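Local structure of putative ABC transporter, ATP-binding protein ComA (Streptococcus mutans, 3K8U) at residues 7-12 and 33-38; 22-27 and 97-102; 39-44 and 59-64; 70-75 and 106-111; 78-83 and 135-140. The protein forms the C39-family peptidase domain of a putative ABC transporter, a compact alpha+beta unit of the papain-like clan CA. All coordinates share one frame; numbering follows the deposited sequence.

Interaction 1. Residues 7-12 and 33-38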
# COMPACT_ATOMS: atom_id res chain seq x y z
N LYS A 7 -1.13 8.62 8.09
CA LYS A 7 -1.21 7.47 8.98
C LYS A 7 -0.65 6.20 8.36
O LYS A 7 -1.00 5.82 7.24
CB LYS A 7 -2.65 7.27 9.46
CG LYS A 7 -3.11 8.38 10.41
CD LYS A 7 -4.59 8.28 10.76
CE LYS A 7 -5.47 8.70 9.59
NZ LYS A 7 -6.91 8.75 9.96
N LEU A 8 0.26 5.56 9.08
CA LEU A 8 0.88 4.33 8.62
C LEU A 8 1.01 3.33 9.75
O LEU A 8 1.53 3.64 10.83
CB LEU A 8 2.28 4.61 8.06
CG LEU A 8 3.10 3.35 7.73
CD1 LEU A 8 2.64 2.73 6.42
CD2 LEU A 8 4.55 3.72 7.64
N VAL A 9 0.51 2.12 9.50
CA VAL A 9 0.60 1.04 10.47
C VAL A 9 1.80 0.22 10.00
O VAL A 9 1.77 -0.38 8.92
CB VAL A 9 -0.67 0.16 10.47
CG1 VAL A 9 -0.50 -1.00 11.44
CG2 VAL A 9 -1.89 0.99 10.85
N PRO A 10 2.91 0.26 10.75
CA PRO A 10 4.11 -0.48 10.38
C PRO A 10 4.01 -1.98 10.65
O PRO A 10 3.18 -2.43 11.43
CB PRO A 10 5.19 0.17 11.25
CG PRO A 10 4.45 0.51 12.50
CD PRO A 10 3.13 1.05 11.98
N GLN A 11 4.82 -2.75 9.93
CA GLN A 11 4.85 -4.19 10.12
C GLN A 11 5.92 -4.51 11.17
O GLN A 11 6.76 -3.66 11.49
CB GLN A 11 5.22 -4.90 8.81
CG GLN A 11 6.67 -4.68 8.36
CD GLN A 11 6.96 -5.28 7.00
OE1 GLN A 11 7.19 -4.56 6.03
NE2 GLN A 11 6.95 -6.61 6.91
N ILE A 12 5.85 -5.71 11.73
CA ILE A 12 6.84 -6.19 12.69
C ILE A 12 7.36 -7.49 12.09
O ILE A 12 8.56 -7.62 11.83
CB ILE A 12 6.24 -6.43 14.10
CG1 ILE A 12 5.67 -5.12 14.66
CG2 ILE A 12 7.33 -6.95 15.04
CD1 ILE A 12 4.95 -5.26 15.99
N TYR A 33 -8.01 -1.80 12.24
CA TYR A 33 -7.93 -3.25 12.24
C TYR A 33 -6.50 -3.69 12.53
O TYR A 33 -5.54 -3.12 12.01
CB TYR A 33 -8.36 -3.81 10.88
CG TYR A 33 -9.80 -3.52 10.52
CD1 TYR A 33 -10.84 -4.23 11.11
CD2 TYR A 33 -10.12 -2.53 9.60
CE1 TYR A 33 -12.17 -3.95 10.80
CE2 TYR A 33 -11.44 -2.24 9.27
CZ TYR A 33 -12.46 -2.96 9.88
OH TYR A 33 -13.76 -2.68 9.56
N SER A 34 -6.37 -4.71 13.37
CA SER A 34 -5.07 -5.23 13.76
C SER A 34 -4.41 -6.00 12.62
O SER A 34 -5.08 -6.54 11.75
CB SER A 34 -5.21 -6.17 14.95
OG SER A 34 -5.88 -7.37 14.58
N ILE A 35 -3.08 -6.06 12.67
CA ILE A 35 -2.31 -6.79 11.67
C ILE A 35 -2.65 -8.28 11.72
O ILE A 35 -2.84 -8.91 10.68
CB ILE A 35 -0.79 -6.57 11.88
CG1 ILE A 35 -0.40 -5.16 11.39
CG2 ILE A 35 0.03 -7.63 11.15
CD1 ILE A 35 1.07 -4.85 11.52
N ALA A 36 -2.78 -8.82 12.93
CA ALA A 36 -3.10 -10.24 13.10
C ALA A 36 -4.43 -10.60 12.43
O ALA A 36 -4.56 -11.65 11.81
CB ALA A 36 -3.13 -10.62 14.58
N TYR A 37 -5.41 -9.70 12.55
CA TYR A 37 -6.73 -9.91 11.96
C TYR A 37 -6.67 -9.84 10.44
O TYR A 37 -7.22 -10.70 9.75
CB TYR A 37 -7.70 -8.86 12.50
CG TYR A 37 -9.10 -8.93 11.93
CD1 TYR A 37 -9.94 -10.00 12.22
CD2 TYR A 37 -9.60 -7.90 11.13
CE1 TYR A 37 -11.25 -10.05 11.73
CE2 TYR A 37 -10.90 -7.93 10.64
CZ TYR A 37 -11.72 -9.00 10.94
OH TYR A 37 -13.00 -9.04 10.46
N LEU A 38 -6.01 -8.82 9.91
CA LEU A 38 -5.90 -8.65 8.46
C LEU A 38 -5.02 -9.71 7.82
O LEU A 38 -5.23 -10.08 6.67
CB LEU A 38 -5.40 -7.24 8.11
CG LEU A 38 -6.35 -6.12 8.53
CD1 LEU A 38 -5.78 -4.78 8.10
CD2 LEU A 38 -7.71 -6.34 7.89
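Gln11 and Ile35 mark the closest approach of the two backbones, with their CA atoms 7.8 Å apart. The extended loop 7-12 carries no regular structure, whereas 33-38 turns from a loop into the first turn of helix 35-41. Ser34 sits at the N-cap of that helix: its OG accepts from Tyr37 N at 3.1 Å with an N-H...O angle of 150°, which pins the start of the helix just where Ile35 leans across.

Nearly all of the touching is done by one arm of Ile35. Its chain runs straight beyond CG1 (chi2 -179°), carrying the terminal methyl right up to the loop backbone. There Ile35 CD1 meets Pro10 O at 3.2 Å, a tight approach of a methyl to a carbonyl oxygen, and lies 4.1 Å from Gln11 CA. Val9 adds CG1, 4.2 Å from Ile35 CD1; the two side chains pass alongside each other, pointing in opposite directions. Gln11 turns its amide elsewhere, and its NE2 donates to Asp13 O further along the loop.

Both partners have further neighbours in the fold. Val9 also leans on Ala23 of helix 17-28, Gln11 touches Cys17 of the same helix and His96 of strand 93-104, and the backbone of Gln11 is hydrogen-bonded to that of Pro113. Leu38, one turn after Ile35, packs on Ala23, so helices 17-28 and 35-41 meet beside the loop.

Interaction 2. Residues 22-27 and 97-102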
# COMPACT_ATOMS: atom_id res chain seq x y z
N LEU A 22 -2.83 -2.38 4.18
CA LEU A 22 -4.29 -2.41 4.23
C LEU A 22 -4.78 -1.73 5.51
O LEU A 22 -5.71 -0.93 5.47
CB LEU A 22 -4.81 -3.85 4.13
CG LEU A 22 -6.34 -4.02 4.18
CD1 LEU A 22 -7.01 -3.17 3.11
CD2 LEU A 22 -6.69 -5.49 3.98
N ALA A 23 -4.13 -2.04 6.63
CA ALA A 23 -4.49 -1.43 7.91
C ALA A 23 -4.29 0.09 7.85
O ALA A 23 -5.10 0.86 8.39
CB ALA A 23 -3.65 -2.03 9.05
N SER A 24 -3.23 0.51 7.16
CA SER A 24 -2.92 1.93 7.02
C SER A 24 -4.02 2.69 6.29
O SER A 24 -4.49 3.73 6.76
CB SER A 24 -1.59 2.11 6.28
OG SER A 24 -0.52 1.50 6.98
N VAL A 25 -4.43 2.17 5.13
CA VAL A 25 -5.48 2.79 4.34
C VAL A 25 -6.81 2.79 5.10
O VAL A 25 -7.51 3.80 5.16
CB VAL A 25 -5.66 2.10 2.97
CG1 VAL A 25 -6.87 2.65 2.23
CG2 VAL A 25 -4.40 2.30 2.13
N ALA A 26 -7.13 1.65 5.72
CA ALA A 26 -8.36 1.53 6.49
C ALA A 26 -8.41 2.57 7.60
O ALA A 26 -9.46 3.17 7.86
CB ALA A 26 -8.49 0.12 7.06
N LYS A 27 -7.26 2.82 8.23
CA LYS A 27 -7.15 3.79 9.31
C LYS A 27 -7.43 5.21 8.81
O LYS A 27 -7.96 6.04 9.55
CB LYS A 27 -5.76 3.71 9.96
CG LYS A 27 -5.66 4.43 11.29
CD LYS A 27 -4.36 4.13 12.01
CE LYS A 27 -4.34 4.75 13.40
NZ LYS A 27 -3.12 4.41 14.17
N TYR A 97 4.87 -3.77 -0.37
CA TYR A 97 3.95 -2.74 -0.83
C TYR A 97 4.18 -1.45 -0.06
O TYR A 97 4.70 -1.46 1.05
CB TYR A 97 2.49 -3.16 -0.59
CG TYR A 97 2.07 -4.45 -1.25
CD1 TYR A 97 1.44 -4.45 -2.49
CD2 TYR A 97 2.33 -5.68 -0.64
CE1 TYR A 97 1.08 -5.64 -3.12
CE2 TYR A 97 1.97 -6.87 -1.26
CZ TYR A 97 1.35 -6.85 -2.49
OH TYR A 97 1.01 -8.03 -3.10
N TYR A 98 3.76 -0.34 -0.66
CA TYR A 98 3.84 0.98 -0.02
C TYR A 98 2.45 1.58 -0.09
O TYR A 98 1.60 1.16 -0.89
CB TYR A 98 4.69 1.97 -0.82
CG TYR A 98 6.18 1.75 -0.92
CD1 TYR A 98 6.87 0.97 -0.00
CD2 TYR A 98 6.90 2.37 -1.94
CE1 TYR A 98 8.25 0.81 -0.09
CE2 TYR A 98 8.28 2.22 -2.05
CZ TYR A 98 8.95 1.44 -1.12
OH TYR A 98 10.31 1.31 -1.24
N VAL A 99 2.23 2.57 0.76
CA VAL A 99 1.00 3.34 0.72
C VAL A 99 1.50 4.63 0.05
O VAL A 99 2.64 5.05 0.31
CB VAL A 99 0.48 3.70 2.13
CG1 VAL A 99 -0.72 4.63 2.01
CG2 VAL A 99 0.09 2.43 2.88
N VAL A 100 0.73 5.19 -0.87
CA VAL A 100 1.14 6.44 -1.50
C VAL A 100 0.18 7.51 -1.00
O VAL A 100 -1.03 7.41 -1.18
CB VAL A 100 1.12 6.36 -3.05
CG1 VAL A 100 1.56 7.70 -3.64
CG2 VAL A 100 2.07 5.27 -3.53
N TYR A 101 0.73 8.52 -0.32
CA TYR A 101 -0.06 9.60 0.27
C TYR A 101 -0.19 10.85 -0.57
O TYR A 101 -1.15 11.61 -0.42
CB TYR A 101 0.53 9.99 1.62
CG TYR A 101 0.59 8.86 2.61
CD1 TYR A 101 -0.55 8.41 3.26
CD2 TYR A 101 1.81 8.23 2.90
CE1 TYR A 101 -0.50 7.36 4.18
CE2 TYR A 101 1.87 7.19 3.81
CZ TYR A 101 0.73 6.76 4.44
OH TYR A 101 0.81 5.71 5.32
N GLY A 102 0.80 11.10 -1.43
CA GLY A 102 0.75 12.28 -2.26
C GLY A 102 2.01 12.48 -3.05
O GLY A 102 2.88 11.61 -3.10
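Ser24 on helix 17-28 faces Val99 on strand 93-104, a helix-on-sheet contact in the papain-like fold, where this helix packs against the antiparallel sheet. Helix 22-27 and strand 97-102 run nearly the same way, their axes 9.0 Å apart at closest and inclined by 23°. The CA atoms of Val25 and Val99, 7.4 Å apart, are the nearest across the contact.

The tight part is a single small-to-branched fit: Ser24 CB lies 3.8 Å from Val99 CG2. Ser24 meets the valine with carbon, while its hydroxyl is engaged outside the pair, taking Val9 N as a donor and giving its proton to Ala20 O one turn back.

The rest is looser, although the whole contact is buried and no part of it faces solvent. Val25 CG2 and Val99 CG1 stand 4.4 Å apart, and Val25 also touches Ile85 of the neighbouring strand 84-90. Elsewhere, Tyr101 OH stays 4.4 Å from Ser24 CB; that hydroxyl is hydrogen-bonded to Lys7 O. Tyr101 and Gly102 together face Ile109 in a classic beta bulge of strand 93-104. With CG1 directed away from its backbone N (chi1 174°), Val99 also reaches its neighbour two residues on: Val99 CG1 rests over one face of the Tyr101 ring, 3.4 Å above its plane and displaced toward the rim.

Interaction 3. Residues 39-44 and 59-64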
# COMPACT_ATOMS: atom_id res chain seq x y z
N ARG A 39 -4.05 -10.22 8.58
CA ARG A 39 -3.17 -11.27 8.09
C ARG A 39 -4.02 -12.50 7.76
O ARG A 39 -3.82 -13.15 6.73
CB ARG A 39 -2.13 -11.63 9.15
CG ARG A 39 -1.07 -12.63 8.69
CD ARG A 39 -0.25 -13.17 9.86
NE ARG A 39 0.44 -12.11 10.59
CZ ARG A 39 0.28 -11.86 11.88
NH1 ARG A 39 -0.55 -12.59 12.61
NH2 ARG A 39 0.98 -10.89 12.46
N GLU A 40 -4.96 -12.79 8.65
CA GLU A 40 -5.86 -13.93 8.47
C GLU A 40 -6.85 -13.69 7.33
O GLU A 40 -7.06 -14.57 6.48
CB GLU A 40 -6.60 -14.22 9.79
CG GLU A 40 -7.70 -15.29 9.70
CD GLU A 40 -7.21 -16.63 9.18
OE1 GLU A 40 -6.03 -16.98 9.39
OE2 GLU A 40 -8.02 -17.34 8.55
N LEU A 41 -7.43 -12.49 7.27
CA LEU A 41 -8.39 -12.13 6.23
C LEU A 41 -7.81 -12.10 4.83
O LEU A 41 -8.52 -12.37 3.85
CB LEU A 41 -9.03 -10.77 6.54
CG LEU A 41 -10.44 -10.76 7.13
CD1 LEU A 41 -10.46 -11.50 8.46
CD2 LEU A 41 -10.89 -9.32 7.30
N SER A 42 -6.53 -11.75 4.72
CA SER A 42 -5.86 -11.67 3.42
C SER A 42 -5.15 -12.96 3.01
O SER A 42 -4.49 -13.01 1.98
CB SER A 42 -4.86 -10.51 3.41
OG SER A 42 -3.86 -10.70 4.39
N LYS A 43 -5.28 -14.00 3.84
CA LYS A 43 -4.65 -15.30 3.58
C LYS A 43 -3.13 -15.19 3.46
O LYS A 43 -2.49 -15.92 2.69
CB LYS A 43 -5.25 -15.95 2.32
CG LYS A 43 -6.73 -16.30 2.46
CD LYS A 43 -7.29 -16.89 1.17
CE LYS A 43 -8.71 -17.42 1.37
NZ LYS A 43 -9.65 -16.36 1.85
N THR A 44 -2.55 -14.28 4.24
CA THR A 44 -1.11 -14.05 4.25
C THR A 44 -0.35 -15.26 4.79
O THR A 44 -0.68 -15.79 5.85
CB THR A 44 -0.76 -12.82 5.11
OG1 THR A 44 -1.38 -11.66 4.56
CG2 THR A 44 0.75 -12.60 5.17
N LYS A 59 -12.35 -6.08 0.47
CA LYS A 59 -13.76 -6.27 0.12
C LYS A 59 -14.55 -6.82 1.31
O LYS A 59 -15.71 -6.46 1.51
CB LYS A 59 -13.90 -7.21 -1.08
CG LYS A 59 -13.50 -6.59 -2.42
CD LYS A 59 -13.75 -7.56 -3.57
CE LYS A 59 -13.40 -6.93 -4.92
NZ LYS A 59 -14.27 -5.76 -5.26
N LYS A 60 -13.91 -7.68 2.10
CA LYS A 60 -14.55 -8.25 3.28
C LYS A 60 -14.71 -7.16 4.34
O LYS A 60 -15.56 -7.27 5.22
CB LYS A 60 -13.70 -9.39 3.86
CG LYS A 60 -13.58 -10.62 2.97
CD LYS A 60 -12.65 -11.64 3.61
CE LYS A 60 -12.43 -12.85 2.72
NZ LYS A 60 -11.43 -13.79 3.32
N LEU A 61 -13.88 -6.12 4.26
CA LEU A 61 -13.94 -5.01 5.19
C LEU A 61 -14.98 -3.98 4.78
O LEU A 61 -15.19 -2.98 5.47
CB LEU A 61 -12.57 -4.33 5.31
CG LEU A 61 -11.39 -5.13 5.86
CD1 LEU A 61 -10.15 -4.27 5.83
CD2 LEU A 61 -11.68 -5.61 7.28
N GLY A 62 -15.63 -4.21 3.64
CA GLY A 62 -16.65 -3.30 3.15
C GLY A 62 -16.11 -2.17 2.28
O GLY A 62 -16.72 -1.11 2.19
N PHE A 63 -14.96 -2.40 1.65
CA PHE A 63 -14.37 -1.39 0.78
C PHE A 63 -14.56 -1.74 -0.69
O PHE A 63 -14.52 -2.91 -1.06
CB PHE A 63 -12.86 -1.25 1.04
CG PHE A 63 -12.53 -0.52 2.31
CD1 PHE A 63 -12.50 0.87 2.33
CD2 PHE A 63 -12.22 -1.21 3.47
CE1 PHE A 63 -12.18 1.56 3.50
CE2 PHE A 63 -11.90 -0.54 4.64
CZ PHE A 63 -11.87 0.85 4.66
N GLU A 64 -14.81 -0.72 -1.50
CA GLU A 64 -14.95 -0.91 -2.94
C GLU A 64 -13.50 -0.88 -3.41
O GLU A 64 -12.75 0.04 -3.06
CB GLU A 64 -15.73 0.25 -3.55
CG GLU A 64 -15.99 0.10 -5.04
CD GLU A 64 -16.82 1.23 -5.62
OE1 GLU A 64 -16.27 2.06 -6.37
OE2 GLU A 64 -18.03 1.28 -5.32
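The flat peptide carbonyl of Leu41 receives Lys60 in its own plane: Lys60 NZ donates to Leu41 O at 3.3 Å, on a lone pair, with a C=O...N angle of 137°. No ring enters the contact; aliphatic packing lies beside this bond. Lys60 reaches over with a chain extended beyond CG, its CD passing 4.2 Å from Leu41 CG. The leucine branches meet methyl to methyl, Leu41 CD2 to Leu61 CD2 at 3.8 Å.

Lys43 follows Leu41 closely, in a Schellman motif that ends helix 35-41. Its chain bends at the last torsion (chi4 58°) and crosses Lys60 at about a right angle, bringing Lys43 NZ to 3.5 Å from Lys60 NZ. Two donors of like charge probably repel, though both side chains are exposed to solvent, which would soften this.

Gly62 makes a second Schellman motif where helix 51-60 gives way to strand 63-69. Leu41 also touches Ala57 on helix 51-60, and Leu61 reaches Leu22 on helix 17-28, so three helices converge here.

Interaction 4. Residues 70-75 and 106-111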
# COMPACT_ATOMS: atom_id res chain seq x y z
N ALA A 70 -0.64 0.85 -13.91
CA ALA A 70 -0.41 2.24 -14.29
C ALA A 70 1.06 2.55 -14.52
O ALA A 70 1.91 1.67 -14.50
CB ALA A 70 -0.97 3.15 -13.20
N ASP A 71 1.34 3.82 -14.80
CA ASP A 71 2.70 4.29 -15.01
C ASP A 71 2.86 5.61 -14.26
O ASP A 71 1.91 6.09 -13.64
CB ASP A 71 3.01 4.44 -16.51
CG ASP A 71 2.01 5.33 -17.23
OD1 ASP A 71 1.87 6.50 -16.83
OD2 ASP A 71 1.36 4.85 -18.18
N MET A 72 4.03 6.23 -14.34
CA MET A 72 4.27 7.47 -13.61
C MET A 72 3.42 8.70 -13.95
O MET A 72 3.35 9.63 -13.16
CB MET A 72 5.76 7.81 -13.60
CG MET A 72 6.62 6.78 -12.86
SD MET A 72 6.20 6.56 -11.10
CE MET A 72 6.85 8.08 -10.41
N THR A 73 2.74 8.69 -15.10
CA THR A 73 1.90 9.84 -15.48
C THR A 73 0.71 9.92 -14.52
O THR A 73 0.04 10.95 -14.43
CB THR A 73 1.36 9.73 -16.92
OG1 THR A 73 0.42 8.64 -17.00
CG2 THR A 73 2.49 9.52 -17.91
N LEU A 74 0.47 8.83 -13.80
CA LEU A 74 -0.61 8.77 -12.83
C LEU A 74 -0.50 9.93 -11.85
O LEU A 74 -1.49 10.57 -11.50
CB LEU A 74 -0.53 7.44 -12.07
CG LEU A 74 -1.58 7.16 -11.00
CD1 LEU A 74 -2.95 7.00 -11.67
CD2 LEU A 74 -1.21 5.91 -10.22
N PHE A 75 0.74 10.26 -11.46
CA PHE A 75 0.98 11.32 -10.50
C PHE A 75 0.83 12.75 -11.03
O PHE A 75 0.85 13.71 -10.25
CB PHE A 75 2.33 11.09 -9.82
CG PHE A 75 2.44 9.74 -9.17
CD1 PHE A 75 1.72 9.46 -8.00
CD2 PHE A 75 3.17 8.72 -9.76
CE1 PHE A 75 1.74 8.19 -7.44
CE2 PHE A 75 3.20 7.44 -9.21
CZ PHE A 75 2.47 7.17 -8.04
N ASN A 106 9.41 16.71 -7.45
CA ASN A 106 9.88 15.53 -8.16
C ASN A 106 9.91 14.36 -7.16
O ASN A 106 10.67 13.40 -7.33
CB ASN A 106 11.28 15.79 -8.73
CG ASN A 106 11.78 14.67 -9.62
OD1 ASN A 106 11.06 14.18 -10.49
ND2 ASN A 106 13.03 14.26 -9.41
N GLN A 107 9.08 14.45 -6.13
CA GLN A 107 9.02 13.42 -5.10
C GLN A 107 7.61 12.99 -4.73
O GLN A 107 6.64 13.71 -4.94
CB GLN A 107 9.74 13.88 -3.83
CG GLN A 107 11.24 14.11 -3.99
CD GLN A 107 11.97 14.10 -2.67
OE1 GLN A 107 12.84 13.25 -2.43
NE2 GLN A 107 11.62 15.04 -1.79
N LEU A 108 7.51 11.78 -4.19
CA LEU A 108 6.25 11.21 -3.75
C LEU A 108 6.35 11.00 -2.25
O LEU A 108 7.44 10.77 -1.73
CB LEU A 108 6.02 9.85 -4.41
CG LEU A 108 5.93 9.82 -5.93
CD1 LEU A 108 5.81 8.39 -6.41
CD2 LEU A 108 4.74 10.64 -6.38
N ILE A 109 5.22 11.11 -1.55
CA ILE A 109 5.20 10.86 -0.12
C ILE A 109 4.67 9.44 0.00
O ILE A 109 3.54 9.16 -0.41
CB ILE A 109 4.25 11.82 0.62
CG1 ILE A 109 4.61 13.28 0.30
CG2 ILE A 109 4.33 11.58 2.13
CD1 ILE A 109 3.63 14.28 0.85
N ILE A 110 5.50 8.53 0.49
CA ILE A 110 5.09 7.14 0.63
C ILE A 110 5.15 6.61 2.05
O ILE A 110 5.83 7.18 2.92
CB ILE A 110 5.92 6.21 -0.30
CG1 ILE A 110 7.41 6.26 0.06
CG2 ILE A 110 5.72 6.61 -1.78
CD1 ILE A 110 7.90 5.04 0.82
N GLY A 111 4.43 5.52 2.29
CA GLY A 111 4.41 4.89 3.59
C GLY A 111 4.90 3.47 3.43
O GLY A 111 4.24 2.65 2.79
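Phe75 and Leu108 form a CH-pi contact in the hydrophobic layer between a 3-10 segment that begins at Met72 and strand 107-112. Leu108 CD2 stands 3.9 Å from the centroid of the Phe75 ring, over one face and 22° off the ring normal. It is displaced toward the CG-CD1 side, approaching Phe75 CD1 to 3.6 Å. The second methyl serves the far end of the same ring, Leu108 CD1 lying 3.9 Å from Phe75 CZ, so the leucine fork spans the phenyl from base to tip.

Met72 completes the grip on Leu108. Its chain is folded twice (chi2 -60° and chi3 -73°), bringing its terminal methyl back toward the strand, and Met72 CE rests 4.1 Å from Leu108 CD1.

The turn that presents Met72 and Phe75 is shaped by an Asx turn at its start. Asp71 OD1 accepts from Thr73 N at 2.9 Å with its anti lone pair, and from Thr73 OG1 at 2.6 Å with its syn lone pair. Two donors on one oxygen should hold the carboxylate firmly in place at the head of the turn.

Around this cluster, Phe127 of helix 124-130 touches both Met72 and Leu108. Phe75 packs further on Val100 of strand 93-104 and on Tyr82, while the backbone of Leu108 is hydrogen-bonded to Met122 of strand 120-123.

Interaction 5. Residues 78-83 and 135-140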
# COMPACT_ATOMS: atom_id res chain seq x y z
N ASN A 78 -4.23 15.61 -11.64
CA ASN A 78 -4.65 16.40 -10.48
C ASN A 78 -5.87 15.92 -9.69
O ASN A 78 -6.05 16.31 -8.53
CB ASN A 78 -4.81 17.88 -10.87
CG ASN A 78 -3.49 18.50 -11.33
OD1 ASN A 78 -2.41 18.03 -10.96
ND2 ASN A 78 -3.58 19.55 -12.13
N ASP A 79 -6.70 15.08 -10.30
CA ASP A 79 -7.88 14.55 -9.61
C ASP A 79 -7.61 13.19 -8.95
O ASP A 79 -8.54 12.53 -8.49
CB ASP A 79 -9.06 14.43 -10.58
CG ASP A 79 -9.70 15.77 -10.92
OD1 ASP A 79 -9.35 16.80 -10.30
OD2 ASP A 79 -10.56 15.79 -11.82
N LEU A 80 -6.34 12.79 -8.90
CA LEU A 80 -5.96 11.51 -8.30
C LEU A 80 -6.36 11.47 -6.82
O LEU A 80 -6.13 12.42 -6.08
CB LEU A 80 -4.46 11.28 -8.45
CG LEU A 80 -3.90 9.93 -7.99
CD1 LEU A 80 -4.59 8.80 -8.73
CD2 LEU A 80 -2.40 9.89 -8.21
N THR A 81 -6.98 10.37 -6.41
CA THR A 81 -7.39 10.22 -5.02
C THR A 81 -6.37 9.43 -4.21
O THR A 81 -6.03 8.30 -4.55
CB THR A 81 -8.76 9.51 -4.90
OG1 THR A 81 -8.69 8.21 -5.50
CG2 THR A 81 -9.85 10.33 -5.57
N TYR A 82 -5.87 10.07 -3.16
CA TYR A 82 -4.91 9.47 -2.25
C TYR A 82 -5.67 9.15 -0.96
O TYR A 82 -6.68 9.79 -0.66
CB TYR A 82 -3.78 10.44 -1.94
CG TYR A 82 -2.90 10.81 -3.12
CD1 TYR A 82 -1.85 9.98 -3.51
CD2 TYR A 82 -3.10 12.00 -3.81
CE1 TYR A 82 -1.00 10.34 -4.56
CE2 TYR A 82 -2.26 12.36 -4.87
CZ TYR A 82 -1.22 11.53 -5.23
OH TYR A 82 -0.38 11.90 -6.26
N PRO A 83 -5.20 8.16 -0.19
CA PRO A 83 -4.02 7.34 -0.46
C PRO A 83 -4.39 6.05 -1.19
O PRO A 83 -5.58 5.73 -1.33
CB PRO A 83 -3.52 7.03 0.94
CG PRO A 83 -4.81 6.77 1.67
CD PRO A 83 -5.72 7.89 1.17
N ALA A 135 -1.37 -0.76 -8.89
CA ALA A 135 -1.91 0.16 -7.90
C ALA A 135 -3.28 -0.36 -7.47
O ALA A 135 -4.07 -0.79 -8.31
CB ALA A 135 -2.03 1.57 -8.47
N ILE A 136 -3.53 -0.36 -6.17
CA ILE A 136 -4.80 -0.82 -5.63
C ILE A 136 -5.46 0.36 -4.93
O ILE A 136 -4.89 0.95 -4.01
CB ILE A 136 -4.62 -1.99 -4.63
CG1 ILE A 136 -3.94 -3.17 -5.34
CG2 ILE A 136 -5.98 -2.43 -4.06
CD1 ILE A 136 -3.47 -4.27 -4.42
N PHE A 137 -6.65 0.72 -5.41
CA PHE A 137 -7.43 1.82 -4.86
C PHE A 137 -8.60 1.27 -4.05
O PHE A 137 -9.29 0.34 -4.49
CB PHE A 137 -7.94 2.72 -5.99
CG PHE A 137 -6.86 3.50 -6.69
CD1 PHE A 137 -6.60 4.82 -6.34
CD2 PHE A 137 -6.09 2.91 -7.69
CE1 PHE A 137 -5.58 5.53 -6.95
CE2 PHE A 137 -5.07 3.62 -8.31
CZ PHE A 137 -4.81 4.93 -7.94
N LEU A 138 -8.82 1.84 -2.87
CA LEU A 138 -9.91 1.42 -1.99
C LEU A 138 -10.79 2.61 -1.64
O LEU A 138 -10.31 3.73 -1.51
CB LEU A 138 -9.36 0.81 -0.70
CG LEU A 138 -8.22 -0.20 -0.76
CD1 LEU A 138 -7.89 -0.65 0.65
CD2 LEU A 138 -8.59 -1.39 -1.62
N ALA A 139 -12.08 2.34 -1.46
CA ALA A 139 -13.04 3.39 -1.10
C ALA A 139 -14.21 2.79 -0.33
O ALA A 139 -14.69 1.71 -0.66
CB ALA A 139 -13.54 4.08 -2.36
N PRO A 140 -14.65 3.47 0.74
CA PRO A 140 -15.77 2.98 1.56
C PRO A 140 -17.05 2.96 0.73
O PRO A 140 -17.40 3.96 0.10
CB PRO A 140 -15.85 4.03 2.67
CG PRO A 140 -14.44 4.50 2.81
CD PRO A 140 -14.03 4.65 1.36
O HOH W 1 -7.43 3.90 -1.64
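Leu80 and Phe137 supply the apolar part of this contact between the loop 78-83 and strand 134-140. With CG opposite the backbone N (chi1 -175°), the Leu80 side chain crosses that of Phe137 at about a right angle. Leu80 CD1 comes within 3.9 Å of Phe137 CE1, obliquely to the ring. The same side chain lays its CG over a face of the Tyr82 ring within the loop.

A second kind of contact sets polar atoms against the ring. Thr81 O lies in the plane of the Phe137 ring, at its edge, 3.7 Å from Phe137 CE1. This carbonyl is buried with no hydrogen-bond partner in the model, and the slightly positive ring hydrogens probably offset some of that cost. Thr81 OG1 lies close by, 4.1 Å from Phe137 CD1.

Water makes the third link. One molecule donates to Pro83 O at 2.6 Å and accepts from Leu138 N at 2.8 Å, joining the two backbones. Pro83 follows a cis peptide bond, at the point where the loop passes into strand 84-90.

Strand 134-140 runs between strands 63-69 and 84-90 in the sheet. Phe137 stacks with Phe84 of the latter and touches Arg66 and Ile68 of the former, while Leu138 meets Leu22 and Val25 of helix 17-28. Pro83 packs on Val99 and Tyr101 of strand 93-104.

In the fold
Interactions 1 and 2 are joined directly, their centres about 10 Å apart: besides the bonds of the Tyr101 and Ser24 hydroxyls to the N-terminal loop, Leu8 CD1 packs 3.4 Å from Ser24 OG, tying that loop to both helix and strand. Interaction 2 continues into interaction 4 across neighbouring strands, with Gly111 N 2.7 Å from Val99 O. Interactions 4 and 5 share the loop 70-83, where Phe75 CD1 lies 3.7 Å from Tyr82 OH. The sheet also connects interactions 3 and 5, Glu64 N standing 2.6 Å from Ala139 O. Interactions 3 and 4 lie farthest apart, on opposite sides of the chain's centre, with centres about 25 Å apart.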